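Local coordinates for transcriptional regulator (Actinomyces oris, PDB 5V8C), which probably acts as a LytR-Cps2A-Psr phosphotransferase that attaches glycopolymers to a surface protein anchored in the Gram-positive cell wall, at residues A56-S61 against A237-S242; V65-L70 against T195-V200. One frame throughout, in Å; residues are numbered along the deposited sequence.

Interaction 1 (A56-S61 against A237-S242)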
loop_
_atom_site.group_PDB
_atom_site.type_symbol
_atom_site.label_atom_id
_atom_site.label_comp_id
_atom_site.label_asym_id
_atom_site.label_seq_id
_atom_site.Cartn_x
_atom_site.Cartn_y
_atom_site.Cartn_z
ATOM N N ALA A 56 -3.073 0.497 -0.408
ATOM C CA ALA A 56 -3.164 -0.591 -1.374
ATOM C C ALA A 56 -4.370 -1.481 -1.090
ATOM O O ALA A 56 -4.693 -1.762 0.070
ATOM C CB ALA A 56 -1.889 -1.428 -1.348
ATOM N N LEU A 57 -5.018 -1.946 -2.153
ATOM C CA LEU A 57 -6.114 -2.872 -1.992
ATOM C C LEU A 57 -5.694 -4.255 -2.491
ATOM O O LEU A 57 -5.199 -4.386 -3.613
ATOM C CB LEU A 57 -7.440 -2.353 -2.581
ATOM C CG LEU A 57 -7.540 -2.095 -4.073
ATOM C CD1 LEU A 57 -8.114 -3.310 -4.799
ATOM C CD2 LEU A 57 -8.405 -0.878 -4.352
ATOM N N VAL A 58 -5.739 -5.254 -1.592
ATOM C CA VAL A 58 -5.324 -6.621 -1.897
ATOM C C VAL A 58 -6.551 -7.422 -2.233
ATOM O O VAL A 58 -7.460 -7.527 -1.407
ATOM C CB VAL A 58 -4.491 -7.241 -0.751
ATOM C CG1 VAL A 58 -4.017 -8.638 -1.115
ATOM C CG2 VAL A 58 -3.304 -6.347 -0.409
ATOM N N ARG A 59 -6.620 -7.931 -3.467
ATOM C CA ARG A 59 -7.817 -8.628 -3.927
ATOM C C ARG A 59 -7.633 -10.150 -4.162
ATOM O O ARG A 59 -7.341 -10.573 -5.287
ATOM C CB ARG A 59 -8.385 -7.932 -5.169
ATOM C CG ARG A 59 -9.887 -7.757 -5.116
ATOM C CD ARG A 59 -10.406 -7.074 -6.367
ATOM N NE ARG A 59 -11.729 -7.561 -6.756
ATOM C CZ ARG A 59 -11.932 -8.587 -7.576
ATOM N NH1 ARG A 59 -10.902 -9.251 -8.087
ATOM N NH2 ARG A 59 -13.165 -8.961 -7.888
ATOM N N PRO A 60 -7.889 -10.997 -3.135
ATOM C CA PRO A 60 -7.842 -12.453 -3.370
ATOM C C PRO A 60 -9.071 -12.932 -4.151
ATOM O O PRO A 60 -10.180 -12.482 -3.882
ATOM C CB PRO A 60 -7.765 -13.051 -1.960
ATOM C CG PRO A 60 -8.371 -12.025 -1.068
ATOM C CD PRO A 60 -8.297 -10.678 -1.751
ATOM N N SER A 61 -8.855 -13.776 -5.174
ATOM C CA SER A 61 -9.912 -14.301 -6.036
ATOM C C SER A 61 -9.560 -15.697 -6.559
ATOM O O SER A 61 -8.574 -16.288 -6.105
ATOM C CB SER A 61 -10.189 -13.340 -7.191
ATOM O OG SER A 61 -9.424 -13.641 -8.347
ATOM N N ALA A 237 -4.537 -15.466 7.723
ATOM C CA ALA A 237 -3.892 -16.726 7.334
ATOM C C ALA A 237 -4.406 -17.204 5.974
ATOM O O ALA A 237 -3.627 -17.708 5.175
ATOM C CB ALA A 237 -4.152 -17.791 8.389
ATOM N N ALA A 238 -5.711 -17.055 5.721
ATOM C CA ALA A 238 -6.362 -17.398 4.458
ATOM C C ALA A 238 -5.863 -16.514 3.298
ATOM O O ALA A 238 -5.780 -16.985 2.163
ATOM C CB ALA A 238 -7.872 -17.261 4.604
ATOM N N LEU A 239 -5.586 -15.226 3.582
ATOM C CA LEU A 239 -5.041 -14.258 2.624
ATOM C C LEU A 239 -3.644 -14.724 2.211
ATOM O O LEU A 239 -3.380 -14.848 1.016
ATOM C CB LEU A 239 -4.981 -12.843 3.249
ATOM C CG LEU A 239 -4.230 -11.755 2.451
ATOM C CD1 LEU A 239 -4.928 -11.448 1.131
ATOM C CD2 LEU A 239 -4.055 -10.480 3.268
ATOM N N GLY A 240 -2.807 -15.049 3.204
ATOM C CA GLY A 240 -1.459 -15.573 3.003
ATOM C C GLY A 240 -1.435 -16.898 2.260
ATOM O O GLY A 240 -0.550 -17.125 1.435
ATOM N N ARG A 241 -2.425 -17.771 2.533
ATOM C CA ARG A 241 -2.611 -19.064 1.875
ATOM C C ARG A 241 -3.010 -18.871 0.398
ATOM O O ARG A 241 -2.534 -19.607 -0.468
ATOM C CB ARG A 241 -3.710 -19.871 2.590
ATOM C CG ARG A 241 -3.225 -20.712 3.751
ATOM C CD ARG A 241 -4.301 -21.682 4.214
ATOM N NE ARG A 241 -4.998 -21.211 5.414
ATOM C CZ ARG A 241 -6.292 -20.913 5.454
ATOM N NH1 ARG A 241 -7.040 -21.022 4.360
ATOM N NH2 ARG A 241 -6.849 -20.500 6.588
ATOM N N SER A 242 -3.916 -17.913 0.120
ATOM C CA SER A 242 -4.360 -17.642 -1.250
ATOM C C SER A 242 -3.266 -16.910 -2.040
ATOM O O SER A 242 -3.182 -17.067 -3.256
ATOM C CB SER A 242 -5.677 -16.869 -1.263
ATOM O OG SER A 242 -5.461 -15.469 -1.227
#

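Interaction 2 (V65-L70 against T195-V200)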
loop_
_atom_site.group_PDB
_atom_site.type_symbol
_atom_site.label_atom_id
_atom_site.label_comp_id
_atom_site.label_asym_id
_atom_site.label_seq_id
_atom_site.Cartn_x
_atom_site.Cartn_y
_atom_site.Cartn_z
ATOM N N VAL A 65 -4.245 -13.326 -7.305
ATOM C CA VAL A 65 -4.193 -12.216 -6.346
ATOM C C VAL A 65 -3.702 -10.968 -7.075
ATOM O O VAL A 65 -2.673 -11.018 -7.745
ATOM C CB VAL A 65 -3.335 -12.527 -5.077
ATOM C CG1 VAL A 65 -3.021 -11.257 -4.276
ATOM C CG2 VAL A 65 -4.009 -13.569 -4.183
ATOM N N THR A 66 -4.450 -9.861 -6.953
ATOM C CA THR A 66 -4.108 -8.578 -7.546
ATOM C C THR A 66 -3.986 -7.527 -6.455
ATOM O O THR A 66 -4.813 -7.468 -5.544
ATOM C CB THR A 66 -5.110 -8.200 -8.659
ATOM O OG1 THR A 66 -4.927 -9.088 -9.759
ATOM C CG2 THR A 66 -4.934 -6.771 -9.166
ATOM N N ILE A 67 -2.934 -6.724 -6.531
ATOM C CA ILE A 67 -2.699 -5.629 -5.604
ATOM C C ILE A 67 -2.732 -4.337 -6.412
ATOM O O ILE A 67 -2.013 -4.207 -7.403
ATOM C CB ILE A 67 -1.377 -5.828 -4.821
ATOM C CG1 ILE A 67 -1.497 -7.023 -3.857
ATOM C CG2 ILE A 67 -0.953 -4.551 -4.082
ATOM C CD1 ILE A 67 -0.183 -7.607 -3.427
ATOM N N ILE A 68 -3.641 -3.431 -6.042
ATOM C CA ILE A 68 -3.808 -2.135 -6.695
ATOM C C ILE A 68 -3.282 -1.064 -5.766
ATOM O O ILE A 68 -3.803 -0.883 -4.663
ATOM C CB ILE A 68 -5.257 -1.872 -7.204
ATOM C CG1 ILE A 68 -5.621 -2.888 -8.310
ATOM C CG2 ILE A 68 -5.399 -0.438 -7.735
ATOM C CD1 ILE A 68 -7.028 -3.265 -8.390
ATOM N N ASN A 69 -2.171 -0.439 -6.170
ATOM C CA ASN A 69 -1.516 0.589 -5.375
ATOM C C ASN A 69 -2.180 1.923 -5.700
ATOM O O ASN A 69 -2.204 2.335 -6.861
ATOM C CB ASN A 69 0.001 0.583 -5.650
ATOM C CG ASN A 69 0.823 1.593 -4.874
ATOM O OD1 ASN A 69 0.541 1.924 -3.716
ATOM N ND2 ASN A 69 1.904 2.061 -5.482
ATOM N N LEU A 70 -2.849 2.515 -4.706
ATOM C CA LEU A 70 -3.567 3.776 -4.883
ATOM C C LEU A 70 -2.666 4.950 -4.513
ATOM O O LEU A 70 -2.226 5.030 -3.363
ATOM C CB LEU A 70 -4.851 3.796 -4.046
ATOM C CG LEU A 70 -5.906 2.734 -4.370
ATOM C CD1 LEU A 70 -7.004 2.722 -3.317
ATOM C CD2 LEU A 70 -6.504 2.936 -5.753
ATOM N N THR A 195 7.908 -1.419 -6.103
ATOM C CA THR A 195 9.083 -2.277 -5.952
ATOM C C THR A 195 9.093 -2.892 -4.551
ATOM O O THR A 195 9.276 -4.101 -4.418
ATOM C CB THR A 195 10.367 -1.477 -6.196
ATOM O OG1 THR A 195 10.208 -0.676 -7.364
ATOM C CG2 THR A 195 11.594 -2.371 -6.329
ATOM N N VAL A 196 8.887 -2.051 -3.515
ATOM C CA VAL A 196 8.849 -2.472 -2.118
ATOM C C VAL A 196 7.772 -3.526 -1.919
ATOM O O VAL A 196 8.077 -4.587 -1.385
ATOM C CB VAL A 196 8.702 -1.262 -1.169
ATOM C CG1 VAL A 196 8.248 -1.683 0.224
ATOM C CG2 VAL A 196 10.004 -0.471 -1.098
ATOM N N MET A 197 6.547 -3.276 -2.427
ATOM C CA MET A 197 5.422 -4.212 -2.355
ATOM C C MET A 197 5.758 -5.538 -3.006
ATOM O O MET A 197 5.374 -6.579 -2.478
ATOM C CB MET A 197 4.182 -3.629 -3.026
ATOM C CG MET A 197 3.341 -2.814 -2.108
ATOM S SD MET A 197 1.863 -2.222 -2.937
ATOM C CE MET A 197 1.720 -0.673 -2.174
ATOM N N GLN A 198 6.461 -5.508 -4.155
ATOM C CA GLN A 198 6.852 -6.749 -4.809
ATOM C C GLN A 198 7.942 -7.439 -4.006
ATOM O O GLN A 198 7.842 -8.648 -3.756
ATOM C CB GLN A 198 7.268 -6.528 -6.276
ATOM C CG GLN A 198 7.585 -7.824 -7.037
ATOM C CD GLN A 198 6.489 -8.875 -6.972
ATOM O OE1 GLN A 198 5.421 -8.740 -7.589
ATOM N NE2 GLN A 198 6.760 -9.985 -6.275
ATOM N N ALA A 199 8.941 -6.659 -3.538
ATOM C CA ALA A 199 10.045 -7.177 -2.734
ATOM C C ALA A 199 9.527 -7.783 -1.432
ATOM O O ALA A 199 10.008 -8.842 -1.028
ATOM C CB ALA A 199 11.063 -6.085 -2.460
ATOM N N VAL A 200 8.463 -7.187 -0.852
ATOM C CA VAL A 200 7.834 -7.700 0.364
ATOM C C VAL A 200 7.207 -9.047 0.074
ATOM O O VAL A 200 7.509 -10.016 0.773
ATOM C CB VAL A 200 6.841 -6.705 1.015
ATOM C CG1 VAL A 200 6.041 -7.381 2.123
ATOM C CG2 VAL A 200 7.565 -5.477 1.560
#

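Interaction 1 (A56-S61 against A237-S242)
Leu239 reaches from helix 233-248 to Val58 and Pro60, and its CD1 methyl carries both apolar contacts. The nearer is with Val58, whose CG1 lies 3.7 Å from CD1 of Leu239; the two side chains meet at about a right angle. Leu239 has CG anti to its backbone N (chi1 171°), which brings the branch closer to the strand than the direction of its CB alone would. The same methyl sits 4.1 Å from CG of Pro60, at the rim of the pyrrolidine ring, again with the side chains crossed. Val58 and Pro60, two residues apart on the strand, both point to the helix, while Arg59 between them points away. This is helix-on-sheet packing in an alpha/beta fold: the helix axis passes the end of strand 52-60 at 9.4 Å and an angle of 71° for the short segments. Trp23 and Ile25 on the neighbouring strand 23-28 extend the apolar patch around Val58, and a bound polyether molecule, probably a crystallisation additive, lies about 4 Å from the side chain of Leu239. The polar element is Ser242. Its OG, in van der Waals contact with CB of Pro60 at 3.4 Å, donates a 3.1 Å hydrogen bond to O of Leu239 one turn back, tilted 22° from the carbonyl plane. With alanine in place of Ser242, the carbonyl of Leu239 is likely to lose its side-chain donor and a small gap to open beside Pro60. The backbone bond from Ser242 N to Ala238 O, 2.9 Å, belongs to the helix itself.

Interaction 2 (V65-L70 against T195-V200)
Within residues 195-200, Met197 alone touches Ile67 and Asn69, and its side chain spans the interval between helix and strand. From CB, which already points to the strand, the chain runs out through CG in an extended form (chi2 -177°), so that the sulfur is held well clear of the helix backbone. CB and CG serve as the stem of this projection; the contacts with the strand begin at SD. There the sulfur rests 3.8 Å from CG2 of Ile67, a methyl placed anti to its own backbone N. A bend at the last torsion (chi3 -145°) then turns the terminal methyl to Asn69. CE lies 3.2 Å from OD1 and 3.6 Å from CG of that residue, against the oxygen side of the carboxamide, with CB of Asn69 further off at 4.1 Å. This is a van der Waals meeting, with no hydrogen bond across it. The polar work of the amide is done at its other end, where ND2 bonds to Asp256 OD2 and Thr193 OG1; these two partners probably hold the amide in this turn, with OD1 to the methionine. Ile67 and Asn69 stand on the same face of the strand, with Ile68 between them pointing away. Val54 of strand 52-60 also touches Met197, and a bound polyether comes within about 4 Å of its side chain, probably from the crystallisation liquor, though such molecules often mark pockets. Such a long helix laid over the inner strands of a mixed sheet belongs to the alpha/beta core of LytR-Cps2A-Psr enzymes, whose relatives hold a polyprenyl lipid between sheet and helices.

After strand 23-28 the chain forms strand 52-60, turns, and returns antiparallel as strand 65-70; probable hydrogen bonds join the two, Arg59 N to Thr66 O at 2.8 Å and Leu57 N to Ile68 O at 3.0 Å. Helix 182-208 then comes back to strand 65-70, closing interaction 2 across 124 intervening residues. Helix 233-248 returns later to strand 52-60, so interaction 1 encloses interaction 2. Their centres are 12 Å apart and they touch directly, CB of Ala56 lying 3.8 Å from CE of Met197. Together they tie two helices to neighbouring strands of the mixed sheet, with a bound polyether near both.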